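Side-chain contacts in alcohol dehydrogenase (Thermus sp., PDB 4CPD), which probably catalyses the reversible, NAD-dependent oxidation of alcohols, as a zinc-containing member of the medium-chain dehydrogenase/reductase family: residues 87-90 and 94-97; 134-139 and 297-302. All blocks are in the same frame, centred on the assembly; numbering follows the deposited sequence.

Contact 1. Residues 87-90 and 94-97; sequences IACG and YCRR. With ZN (zinc ion), chain F.
G90 and C95 bring the two backbones together, their CA atoms 4.9 Å apart, where the loop 87-90 passes the short helix 93-96. With phi at 90°, a side chain at G90 would collide with C89 O. The G90 N-H is donated to C95 SG, with 3.1 Å from G90 N to the sulfur and 154° at the hydrogen. With chi1 at -75°, C95 turns SG away from its carbonyl carbon, toward both that amide and the zinc ion, to which SG is bound at 2.3 Å. From the loop, C89 SG binds the same zinc at 2.3 Å, and the two sulfurs stand 3.8 Å apart. With C92 and C103 they form the four-cysteine structural zinc site of the lobe found in many zinc-dependent alcohol dehydrogenases. The N-H donated to C95 SG is a second-shell bond that would probably draw off some of the thiolate's negative charge. A88 CB is in van der Waals contact with C95 SG, 4.0 Å away. At the solvent side the R96 chain, bent at chi2 and chi3, lays one guanidinium face over G90 O, with NH2 3.8 Å from that oxygen.

Contact 2. Residues 134-139 and 297-302; sequences NLRKLP and LYIDAV
R136 and D300 form a salt bridge between the strand 136-137 and the helix 295-307. The arginine presents its side, not its end: NE meets D300 OD1 at 2.8 Å and NH2 meets D300 OD2 at 3.3 Å, each oxygen taken on its syn side. The guanidinium and carboxylate planes are 36° apart; OD2 stays in the guanidinium plane, whereas OD1 is tilted from it. A turn at chi2 (-64°) bends the R136 chain and carries its head back along its own segment. There NH1 donates hydrogen bonds to V133 O and L135 O, the latter at 3.0 Å from above the carbonyl plane, which probably limits the group's rotation. Van der Waals packing adds I299, whose CG2 sits over one guanidinium face, off its centre, 4.0 Å from R136 CZ. A methionine in place of R136 would probably leave the D300 carboxylate without its cationic mate and the V133 and L135 carbonyls without this donor. The contact joins the GroES-like part of the enzyme to the helix that follows 286-290, an outermost strand of the Rossmann-type sheet. R136 pairs by its backbone with V82 of strand 80-82, and helix 153-163 packs against V302.

In the fold
Contacts 1 and 2 follow one another along the chain, their centres 15 Å apart, and they meet where A88 and I87 pack against N134 on helix 131-134. The 134-139 segment therefore touches the structural-zinc loop at its start and, through contact 2, the helix 295-307 further on. Neither contact forms the active site. The side chain of A88 is about 13 Å from the bound NAD, and that of I299 is also about 13 Å from NAD. I299 comes within about 9 Å of the side chain of D152, a ligand of the other zinc site. Contact 1 also adjoins the second subunit, since R97 forms a salt bridge with E235 of that chain.

Contact 1. Residues 87-90 and 94-97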
loop_
_atom_site.group_PDB
_atom_site.type_symbol
_atom_site.label_atom_id
_atom_site.label_comp_id
_atom_site.label_asym_id
_atom_site.label_seq_id
_atom_site.Cartn_x
_atom_site.Cartn_y
_atom_site.Cartn_z
ATOM N N ILE A 87 -7.850 6.668 -21.420
ATOM C CA ILE A 87 -7.093 6.253 -22.582
ATOM C C ILE A 87 -5.632 6.185 -22.257
ATOM O O ILE A 87 -5.179 6.800 -21.308
ATOM C CB ILE A 87 -7.308 7.195 -23.792
ATOM C CG1 ILE A 87 -6.765 8.602 -23.516
ATOM C CG2 ILE A 87 -8.784 7.326 -24.104
ATOM C CD1 ILE A 87 -6.412 9.368 -24.784
ATOM N N ALA A 88 -4.912 5.446 -23.087
ATOM C CA ALA A 88 -3.536 5.110 -22.851
ATOM C C ALA A 88 -2.869 4.866 -24.177
ATOM O O ALA A 88 -3.514 4.431 -25.113
ATOM C CB ALA A 88 -3.419 3.883 -21.972
ATOM N N CYS A 89 -1.575 5.141 -24.240
ATOM C CA CYS A 89 -0.869 5.222 -25.491
ATOM C C CYS A 89 -0.174 3.917 -25.812
ATOM O O CYS A 89 0.063 3.619 -26.975
ATOM C CB CYS A 89 0.162 6.375 -25.425
ATOM S SG CYS A 89 1.710 5.998 -24.534
ATOM N N GLY A 90 0.252 3.204 -24.777
ATOM C CA GLY A 90 0.875 1.911 -24.946
ATOM C C GLY A 90 2.390 1.915 -25.124
ATOM O O GLY A 90 3.021 0.837 -25.202
ATOM N N TYR A 94 5.234 4.676 -18.397
ATOM C CA TYR A 94 4.135 4.157 -17.562
ATOM C C TYR A 94 3.318 3.016 -18.229
ATOM O O TYR A 94 2.996 2.032 -17.579
ATOM C CB TYR A 94 3.235 5.303 -17.056
ATOM C CG TYR A 94 3.989 6.143 -16.061
ATOM C CD1 TYR A 94 4.192 5.692 -14.759
ATOM C CD2 TYR A 94 4.603 7.354 -16.445
ATOM C CE1 TYR A 94 4.930 6.442 -13.853
ATOM C CE2 TYR A 94 5.340 8.110 -15.543
ATOM C CZ TYR A 94 5.504 7.658 -14.248
ATOM O OH TYR A 94 6.238 8.414 -13.342
ATOM N N CYS A 95 3.013 3.143 -19.513
ATOM C CA CYS A 95 2.307 2.098 -20.223
ATOM C C CYS A 95 3.163 0.868 -20.265
ATOM O O CYS A 95 2.642 -0.211 -20.111
ATOM C CB CYS A 95 1.928 2.512 -21.659
ATOM S SG CYS A 95 0.536 3.653 -21.744
ATOM N N ARG A 96 4.470 1.020 -20.442
ATOM C CA ARG A 96 5.361 -0.164 -20.491
ATOM C C ARG A 96 5.448 -0.922 -19.149
ATOM O O ARG A 96 5.698 -2.119 -19.140
ATOM C CB ARG A 96 6.752 0.192 -20.985
ATOM C CG ARG A 96 6.712 1.076 -22.220
ATOM C CD ARG A 96 7.684 0.640 -23.299
ATOM N NE ARG A 96 6.990 -0.107 -24.336
ATOM C CZ ARG A 96 6.996 0.175 -25.645
ATOM N NH1 ARG A 96 7.702 1.190 -26.154
ATOM N NH2 ARG A 96 6.305 -0.598 -26.466
ATOM N N ARG A 97 5.229 -0.204 -18.042
ATOM C CA ARG A 97 5.119 -0.775 -16.702
ATOM C C ARG A 97 3.725 -1.324 -16.424
ATOM O O ARG A 97 3.442 -1.741 -15.310
ATOM C CB ARG A 97 5.397 0.297 -15.635
ATOM C CG ARG A 97 6.807 0.866 -15.567
ATOM C CD ARG A 97 6.817 2.053 -14.600
ATOM N NE ARG A 97 8.140 2.679 -14.495
ATOM C CZ ARG A 97 8.423 3.955 -14.786
ATOM N NH1 ARG A 97 7.485 4.806 -15.165
ATOM N NH2 ARG A 97 9.660 4.397 -14.666
HETATM ZN ZN ZN F . 1.151 5.815 -22.303
#

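Contact 2. Residues 134-139 and 297-302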
loop_
_atom_site.group_PDB
_atom_site.type_symbol
_atom_site.label_atom_id
_atom_site.label_comp_id
_atom_site.label_asym_id
_atom_site.label_seq_id
_atom_site.Cartn_x
_atom_site.Cartn_y
_atom_site.Cartn_z
ATOM N N ASN A 134 -7.038 0.719 -26.404
ATOM C CA ASN A 134 -8.185 1.186 -25.639
ATOM C C ASN A 134 -9.542 0.559 -25.932
ATOM O O ASN A 134 -10.549 1.059 -25.427
ATOM C CB ASN A 134 -8.278 2.688 -25.829
ATOM C CG ASN A 134 -7.028 3.393 -25.363
ATOM O OD1 ASN A 134 -6.313 4.046 -26.126
ATOM N ND2 ASN A 134 -6.761 3.263 -24.096
ATOM N N LEU A 135 -9.582 -0.522 -26.725
ATOM C CA LEU A 135 -10.855 -1.225 -26.989
ATOM C C LEU A 135 -10.734 -2.731 -26.828
ATOM O O LEU A 135 -9.639 -3.306 -26.960
ATOM C CB LEU A 135 -11.358 -0.951 -28.400
ATOM C CG LEU A 135 -11.963 0.408 -28.751
ATOM C CD1 LEU A 135 -12.513 0.432 -30.174
ATOM C CD2 LEU A 135 -13.049 0.802 -27.761
ATOM N N ARG A 136 -11.876 -3.367 -26.535
ATOM C CA ARG A 136 -11.980 -4.831 -26.590
ATOM C C ARG A 136 -13.235 -5.267 -27.327
ATOM O O ARG A 136 -14.326 -4.728 -27.070
ATOM C CB ARG A 136 -11.993 -5.439 -25.191
ATOM C CG ARG A 136 -10.721 -5.243 -24.406
ATOM C CD ARG A 136 -9.560 -5.955 -25.059
ATOM N NE ARG A 136 -8.379 -5.946 -24.213
ATOM C CZ ARG A 136 -7.597 -4.884 -23.996
ATOM N NH1 ARG A 136 -7.841 -3.705 -24.535
ATOM N NH2 ARG A 136 -6.549 -5.012 -23.214
ATOM N N LYS A 137 -13.046 -6.228 -28.245
ATOM C CA LYS A 137 -14.145 -6.982 -28.843
ATOM C C LYS A 137 -14.899 -7.638 -27.721
ATOM O O LYS A 137 -14.279 -8.112 -26.792
ATOM C CB LYS A 137 -13.624 -8.084 -29.764
ATOM C CG LYS A 137 -13.449 -7.703 -31.230
ATOM C CD LYS A 137 -13.502 -8.940 -32.144
ATOM C CE LYS A 137 -14.940 -9.456 -32.361
ATOM N NZ LYS A 137 -15.145 -10.181 -33.660
ATOM N N LEU A 138 -16.223 -7.639 -27.789
ATOM C CA LEU A 138 -17.050 -8.435 -26.872
ATOM C C LEU A 138 -16.944 -9.906 -27.201
ATOM O O LEU A 138 -16.954 -10.290 -28.373
ATOM C CB LEU A 138 -18.518 -8.030 -26.936
ATOM C CG LEU A 138 -18.904 -6.923 -25.966
ATOM C CD1 LEU A 138 -18.033 -5.698 -26.137
ATOM C CD2 LEU A 138 -20.357 -6.537 -26.120
ATOM N N PRO A 139 -16.825 -10.747 -26.160
ATOM C CA PRO A 139 -16.945 -12.170 -26.433
ATOM C C PRO A 139 -18.329 -12.478 -26.979
ATOM O O PRO A 139 -19.269 -11.782 -26.642
ATOM C CB PRO A 139 -16.751 -12.807 -25.058
ATOM C CG PRO A 139 -15.942 -11.827 -24.283
ATOM C CD PRO A 139 -16.373 -10.478 -24.779
ATOM N N LEU A 297 -5.567 -3.198 -17.130
ATOM C CA LEU A 297 -4.902 -4.317 -16.532
ATOM C C LEU A 297 -5.894 -5.460 -16.266
ATOM O O LEU A 297 -5.509 -6.598 -16.344
ATOM C CB LEU A 297 -4.211 -3.886 -15.228
ATOM C CG LEU A 297 -3.189 -4.910 -14.674
ATOM C CD1 LEU A 297 -2.052 -5.101 -15.640
ATOM C CD2 LEU A 297 -2.648 -4.476 -13.315
ATOM N N TYR A 298 -7.156 -5.126 -15.971
ATOM C CA TYR A 298 -8.152 -6.073 -15.506
ATOM C C TYR A 298 -9.241 -6.402 -16.507
ATOM O O TYR A 298 -9.934 -7.386 -16.360
ATOM C CB TYR A 298 -8.809 -5.499 -14.255
ATOM C CG TYR A 298 -7.788 -5.152 -13.193
ATOM C CD1 TYR A 298 -7.031 -6.154 -12.596
ATOM C CD2 TYR A 298 -7.572 -3.836 -12.798
ATOM C CE1 TYR A 298 -6.090 -5.854 -11.637
ATOM C CE2 TYR A 298 -6.626 -3.527 -11.845
ATOM C CZ TYR A 298 -5.894 -4.540 -11.278
ATOM O OH TYR A 298 -4.966 -4.265 -10.331
ATOM N N ILE A 299 -9.412 -5.583 -17.523
ATOM C CA ILE A 299 -10.596 -5.677 -18.373
ATOM C C ILE A 299 -10.778 -7.044 -19.033
ATOM O O ILE A 299 -11.883 -7.492 -19.172
ATOM C CB ILE A 299 -10.600 -4.567 -19.440
ATOM C CG1 ILE A 299 -11.971 -4.451 -20.080
ATOM C CG2 ILE A 299 -9.547 -4.836 -20.512
ATOM C CD1 ILE A 299 -12.123 -3.191 -20.891
ATOM N N ASP A 300 -9.701 -7.723 -19.411
ATOM C CA ASP A 300 -9.836 -9.016 -20.102
ATOM C C ASP A 300 -10.434 -10.065 -19.169
ATOM O O ASP A 300 -11.319 -10.822 -19.579
ATOM C CB ASP A 300 -8.505 -9.471 -20.701
ATOM C CG ASP A 300 -8.020 -8.529 -21.817
ATOM O OD1 ASP A 300 -8.757 -8.348 -22.800
ATOM O OD2 ASP A 300 -6.932 -7.907 -21.702
ATOM N N ALA A 301 -9.985 -10.070 -17.912
ATOM C CA ALA A 301 -10.498 -11.005 -16.923
ATOM C C ALA A 301 -11.921 -10.682 -16.580
ATOM O O ALA A 301 -12.723 -11.574 -16.381
ATOM C CB ALA A 301 -9.663 -10.977 -15.673
ATOM N N VAL A 302 -12.240 -9.398 -16.498
ATOM C CA VAL A 302 -13.601 -8.995 -16.133
ATOM C C VAL A 302 -14.579 -9.462 -17.212
ATOM O O VAL A 302 -15.572 -10.095 -16.929
ATOM C CB VAL A 302 -13.678 -7.477 -15.904
ATOM C CG1 VAL A 302 -15.119 -7.010 -15.806
ATOM C CG2 VAL A 302 -12.924 -7.124 -14.633
#